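Local structure of methyltransferase domain-containing protein (Serratia marcescens, 7CLU) at residues L242-H247 with A273-L278; Y249-Q254 with G301-S306. The protein transfers a methyl group from S-adenosyl-L-methionine to an oxygen of its substrate, as an O-methyltransferase of the prodigiosin synthetic pathway. One frame throughout, in Å; residues are numbered along the deposited sequence.

Interaction 1: residues L242-H247 with A273-L278; sequences LGWMLH and ASETPL
The carboxylate of E275 accepts from two successive backbone N-H groups in the turn after G243. E275 OE2 accepts from L246 N at 2.9 Å. E275 OE1 accepts from H247 N, a longer bond of 3.3 Å. Each oxygen is met on its syn side, with the donor about 30° out of the carboxylate plane. The E275 chain gets there by bending at chi2 (-82°). L246 lies across it at about a right angle, with L246 CB against OE2. Beyond, L246 CD1 packs on A273 CB at 3.7 Å.

Two waters extend this grip. Water 1 donates to E275 OE2 and L242 O and accepts from M245 N. Water 2 probably donates to E275 OE1, which also has Y310 OH close by, and accepts from T276 N and, weakly, from W244 NE1. The buried carboxylate therefore holds the turn both directly and through water. OE1 also lies at the edge of the W244 ring, whose plane is turned 68° from the carboxylate. One face of that indole carries H247 CE1, offset toward the rim. H247 NE2 bonds weakly to W244 O, and E304 lies close at H247 ND1, probably as a hydrogen bond.

Behind the turn the two strands run parallel. S274 N donates to L242 O at 3.1 Å, and W244 N makes a weak bond to S274 O. S274 OG rests on G243 CA at 3.3 Å and is held by H241 and R331, the latter a residue that binds S-adenosyl-L-homocysteine. H247 is the predicted proton acceptor. The arrangement is that of the Rossmann-like methyltransferase fold, in which loops at the C-terminal ends of adjacent parallel strands build the active site.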
loop_
_atom_site.group_PDB
_atom_site.type_symbol
_atom_site.label_atom_id
_atom_site.label_comp_id
_atom_site.label_asym_id
_atom_site.label_seq_id
_atom_site.Cartn_x
_atom_site.Cartn_y
_atom_site.Cartn_z
ATOM N N LEU A 242 14.673 -12.706 24.544
ATOM C CA LEU A 242 13.418 -12.960 23.843
ATOM C C LEU A 242 13.373 -11.965 22.695
ATOM O O LEU A 242 13.262 -10.753 22.922
ATOM C CB LEU A 242 12.222 -12.814 24.780
ATOM C CG LEU A 242 10.821 -13.044 24.182
ATOM C CD1 LEU A 242 10.675 -14.492 23.753
ATOM C CD2 LEU A 242 9.745 -12.681 25.179
ATOM N N GLY A 243 13.486 -12.470 21.470
ATOM C CA GLY A 243 13.634 -11.596 20.321
ATOM C C GLY A 243 12.340 -11.164 19.654
ATOM O O GLY A 243 11.736 -11.951 18.930
ATOM N N TRP A 244 11.898 -9.932 19.924
ATOM C CA TRP A 244 10.825 -9.271 19.173
ATOM C C TRP A 244 9.521 -10.068 19.189
ATOM O O TRP A 244 8.849 -10.212 18.164
ATOM C CB TRP A 244 11.282 -8.981 17.739
ATOM C CG TRP A 244 10.656 -7.768 17.147
ATOM C CD1 TRP A 244 9.953 -6.797 17.804
ATOM C CD2 TRP A 244 10.642 -7.410 15.766
ATOM N NE1 TRP A 244 9.524 -5.843 16.916
ATOM C CE2 TRP A 244 9.934 -6.196 15.657
ATOM C CE3 TRP A 244 11.175 -7.991 14.610
ATOM C CZ2 TRP A 244 9.727 -5.562 14.430
ATOM C CZ3 TRP A 244 10.982 -7.346 13.387
ATOM C CH2 TRP A 244 10.269 -6.145 13.312
ATOM N N MET A 245 9.142 -10.568 20.370
ATOM C CA MET A 245 7.935 -11.374 20.531
ATOM C C MET A 245 6.841 -10.692 21.338
ATOM O O MET A 245 5.665 -11.007 21.151
ATOM C CB MET A 245 8.275 -12.721 21.196
ATOM C CG MET A 245 7.051 -13.659 21.410
ATOM S SD MET A 245 7.407 -15.260 22.185
ATOM C CE MET A 245 8.646 -15.860 21.041
ATOM N N LEU A 246 7.192 -9.771 22.234
ATOM C CA LEU A 246 6.197 -9.231 23.148
ATOM C C LEU A 246 5.082 -8.532 22.385
ATOM O O LEU A 246 3.897 -8.707 22.700
ATOM C CB LEU A 246 6.857 -8.268 24.134
ATOM C CG LEU A 246 7.913 -8.891 25.063
ATOM C CD1 LEU A 246 8.609 -7.840 25.924
ATOM C CD2 LEU A 246 7.283 -9.967 25.947
ATOM N N HIS A 247 5.440 -7.748 21.367
ATOM C CA HIS A 247 4.438 -6.987 20.631
ATOM C C HIS A 247 3.480 -7.863 19.839
ATOM O O HIS A 247 2.538 -7.328 19.251
ATOM C CB HIS A 247 5.124 -5.988 19.699
ATOM C CG HIS A 247 5.802 -6.618 18.527
ATOM N ND1 HIS A 247 5.832 -6.033 17.279
ATOM C CD2 HIS A 247 6.493 -7.777 18.417
ATOM C CE1 HIS A 247 6.501 -6.811 16.447
ATOM N NE2 HIS A 247 6.908 -7.878 17.112
ATOM N N ALA A 273 14.662 -8.419 26.456
ATOM C CA ALA A 273 13.755 -8.498 25.318
ATOM C C ALA A 273 14.187 -7.453 24.302
ATOM O O ALA A 273 14.358 -6.291 24.667
ATOM C CB ALA A 273 12.313 -8.234 25.739
ATOM N N SER A 274 14.352 -7.850 23.042
ATOM C CA SER A 274 14.601 -6.885 21.978
ATOM C C SER A 274 13.263 -6.549 21.322
ATOM O O SER A 274 12.517 -7.451 20.943
ATOM C CB SER A 274 15.606 -7.406 20.941
ATOM O OG SER A 274 15.344 -8.721 20.489
ATOM N N GLU A 275 12.940 -5.257 21.258
ATOM C CA GLU A 275 11.689 -4.800 20.662
ATOM C C GLU A 275 11.975 -3.544 19.856
ATOM O O GLU A 275 13.099 -3.019 19.862
ATOM C CB GLU A 275 10.594 -4.516 21.713
ATOM C CG GLU A 275 10.210 -5.698 22.595
ATOM C CD GLU A 275 9.230 -6.626 21.913
ATOM O OE1 GLU A 275 8.295 -6.119 21.248
ATOM O OE2 GLU A 275 9.400 -7.861 22.041
ATOM N N THR A 276 10.943 -3.074 19.146
ATOM C CA THR A 276 10.977 -1.815 18.393
ATOM C C THR A 276 9.920 -0.901 19.007
ATOM O O THR A 276 8.798 -0.813 18.498
ATOM C CB THR A 276 10.697 -2.016 16.900
ATOM O OG1 THR A 276 9.401 -2.630 16.722
ATOM C CG2 THR A 276 11.779 -2.876 16.256
ATOM N N PRO A 277 10.241 -0.198 20.086
ATOM C CA PRO A 277 9.215 0.596 20.773
ATOM C C PRO A 277 8.799 1.822 19.982
ATOM O O PRO A 277 9.557 2.371 19.176
ATOM C CB PRO A 277 9.896 1.008 22.084
ATOM C CG PRO A 277 11.070 0.045 22.232
ATOM C CD PRO A 277 11.501 -0.276 20.847
ATOM N N LEU A 278 7.575 2.262 20.248
ATOM C CA LEU A 278 7.204 3.632 19.935
ATOM C C LEU A 278 8.081 4.593 20.728
ATOM O O LEU A 278 8.570 4.269 21.814
ATOM C CB LEU A 278 5.736 3.870 20.270
ATOM C CG LEU A 278 4.776 2.893 19.585
ATOM C CD1 LEU A 278 3.399 2.951 20.203
ATOM C CD2 LEU A 278 4.732 3.232 18.123
HETATM O O HOH W 1 10.678 -9.849 22.758
HETATM O O HOH W 2 8.319 -4.391 19.212
#

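Interaction 2: residues Y249-Q254 with G301-S306; sequences YAPETQ and GGIESS
The start of helix 251-264 meets the loop between helices 286-298 and 307-316, beside the predicted active site of the methyltransferase domain. A250 is the N-cap residue of the first helix. Its CA lies 3.2 Å from G301 O in a C-H...O contact, and its CB packs on the same carbonyl at 3.7 Å. G301 and G302 bring the loop backbone close: Y249 N is 3.8 Å from G302 CA. Next along the loop, I303 CG2 meets P251 CD at 4.0 Å, the two side chains crossing at about a right angle. With I303 CG1 anti to the backbone N (chi1 -168°), CG2 is the branch that meets the proline. R52 of the second subunit packs on P251, and Q56 of that subunit packs on I303, so the dimer partner reaches this junction.

The polar part is centred on Q254. Its NE2 donates to Y249 O at 3.0 Å, almost straight at 175° and with the acceptor in the amide plane. NE2 also donates to water 3. That water gives a 2.6 Å bond to I303 O and has another with S305 OG. S305 OG and, weakly, Q254 OE1 share R313 on helix 307-316 as a further partner.

Direct contact is thus apolar and C-H...O in kind, while the stronger polar link runs through one water. Both amide ends of Q254 are engaged, which should fix its rotation. The amide then ties the turn before its own helix to the 301-306 loop.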
loop_
_atom_site.group_PDB
_atom_site.type_symbol
_atom_site.label_atom_id
_atom_site.label_comp_id
_atom_site.label_asym_id
_atom_site.label_seq_id
_atom_site.Cartn_x
_atom_site.Cartn_y
_atom_site.Cartn_z
ATOM N N TYR A 249 1.568 -9.942 21.309
ATOM C CA TYR A 249 0.558 -10.309 22.291
ATOM C C TYR A 249 0.013 -9.080 23.006
ATOM O O TYR A 249 0.659 -8.033 23.091
ATOM C CB TYR A 249 1.131 -11.291 23.322
ATOM C CG TYR A 249 1.641 -12.545 22.665
ATOM C CD1 TYR A 249 0.760 -13.540 22.244
ATOM C CD2 TYR A 249 2.996 -12.713 22.406
ATOM C CE1 TYR A 249 1.222 -14.679 21.612
ATOM C CE2 TYR A 249 3.465 -13.844 21.774
ATOM C CZ TYR A 249 2.574 -14.821 21.376
ATOM O OH TYR A 249 3.042 -15.948 20.744
ATOM N N ALA A 250 -1.201 -9.228 23.528
ATOM C CA ALA A 250 -1.765 -8.194 24.372
ATOM C C ALA A 250 -0.878 -7.989 25.600
ATOM O O ALA A 250 -0.186 -8.915 26.044
ATOM C CB ALA A 250 -3.185 -8.563 24.809
ATOM N N PRO A 251 -0.879 -6.780 26.160
ATOM C CA PRO A 251 -0.084 -6.517 27.376
ATOM C C PRO A 251 -0.294 -7.519 28.499
ATOM O O PRO A 251 0.684 -7.910 29.158
ATOM C CB PRO A 251 -0.554 -5.112 27.776
ATOM C CG PRO A 251 -0.887 -4.467 26.465
ATOM C CD PRO A 251 -1.494 -5.556 25.620
ATOM N N GLU A 252 -1.544 -7.936 28.744
ATOM C CA GLU A 252 -1.809 -8.908 29.799
ATOM C C GLU A 252 -1.108 -10.231 29.513
ATOM O O GLU A 252 -0.570 -10.867 30.425
ATOM C CB GLU A 252 -3.324 -9.112 29.960
ATOM C CG GLU A 252 -4.158 -7.824 29.850
ATOM C CD GLU A 252 -4.325 -7.322 28.404
ATOM O OE1 GLU A 252 -4.810 -8.093 27.557
ATOM O OE2 GLU A 252 -3.971 -6.157 28.115
ATOM N N THR A 253 -1.089 -10.655 28.248
ATOM C CA THR A 253 -0.322 -11.842 27.883
ATOM C C THR A 253 1.175 -11.577 27.973
ATOM O O THR A 253 1.955 -12.461 28.363
ATOM C CB THR A 253 -0.706 -12.282 26.472
ATOM O OG1 THR A 253 -2.118 -12.541 26.436
ATOM C CG2 THR A 253 0.081 -13.532 26.041
ATOM N N GLN A 254 1.603 -10.371 27.601
ATOM C CA GLN A 254 3.009 -10.027 27.772
ATOM C C GLN A 254 3.426 -10.202 29.226
ATOM O O GLN A 254 4.502 -10.739 29.518
ATOM C CB GLN A 254 3.265 -8.595 27.313
ATOM C CG GLN A 254 2.979 -8.335 25.845
ATOM C CD GLN A 254 3.414 -6.947 25.439
ATOM O OE1 GLN A 254 4.302 -6.354 26.069
ATOM N NE2 GLN A 254 2.800 -6.411 24.376
ATOM N N GLY A 301 -4.323 -9.645 19.945
ATOM C CA GLY A 301 -4.222 -8.437 20.744
ATOM C C GLY A 301 -2.864 -7.766 20.693
ATOM O O GLY A 301 -2.548 -6.916 21.537
ATOM N N GLY A 302 -2.058 -8.132 19.699
ATOM C CA GLY A 302 -0.760 -7.502 19.543
ATOM C C GLY A 302 -0.869 -5.999 19.361
ATOM O O GLY A 302 -1.866 -5.472 18.848
ATOM N N ILE A 303 0.202 -5.311 19.766
ATOM C CA ILE A 303 0.271 -3.857 19.835
ATOM C C ILE A 303 1.736 -3.464 20.044
ATOM O O ILE A 303 2.523 -4.250 20.575
ATOM C CB ILE A 303 -0.621 -3.325 20.969
ATOM C CG1 ILE A 303 -0.806 -1.808 20.874
ATOM C CG2 ILE A 303 -0.045 -3.699 22.346
ATOM C CD1 ILE A 303 -2.150 -1.301 21.453
ATOM N N GLU A 304 2.123 -2.277 19.589
ATOM C CA GLU A 304 3.416 -1.709 19.926
ATOM C C GLU A 304 3.251 -0.820 21.157
ATOM O O GLU A 304 2.159 -0.299 21.426
ATOM C CB GLU A 304 3.996 -0.920 18.743
ATOM C CG GLU A 304 4.080 -1.722 17.423
ATOM C CD GLU A 304 5.031 -2.910 17.522
ATOM O OE1 GLU A 304 5.973 -2.857 18.345
ATOM O OE2 GLU A 304 4.834 -3.902 16.784
ATOM N N SER A 305 4.330 -0.689 21.929
ATOM C CA SER A 305 4.320 0.053 23.182
ATOM C C SER A 305 5.538 0.969 23.262
ATOM O O SER A 305 6.532 0.784 22.556
ATOM C CB SER A 305 4.302 -0.889 24.393
ATOM O OG SER A 305 3.332 -1.915 24.251
ATOM N N SER A 306 5.452 1.971 24.136
ATOM C CA SER A 306 6.608 2.806 24.413
ATOM C C SER A 306 7.634 2.031 25.242
ATOM O O SER A 306 7.334 0.994 25.840
ATOM C CB SER A 306 6.187 4.084 25.144
ATOM O OG SER A 306 5.546 3.783 26.364
HETATM O O HOH W 3 3.860 -4.093 22.847
#

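How the interactions relate
Strand 239-243 comes first and runs into 242-247, followed at once by 249-254 at the head of helix 251-264. The chain returns along strand 270-275 to 273-278, where interaction 1 closes the beta-alpha-beta unit. It then passes through helix 286-298 to 301-306, where interaction 2 closes a longer loop back to 249-254. The segments alternate, so the two loops cross rather than nest. The contacts also touch directly: L278 N lies 2.9 Å from S305 O in a probable hydrogen bond. Together they tie strands 239-243 and 270-275, helix 251-264 and the 301-306 loop together next to H247.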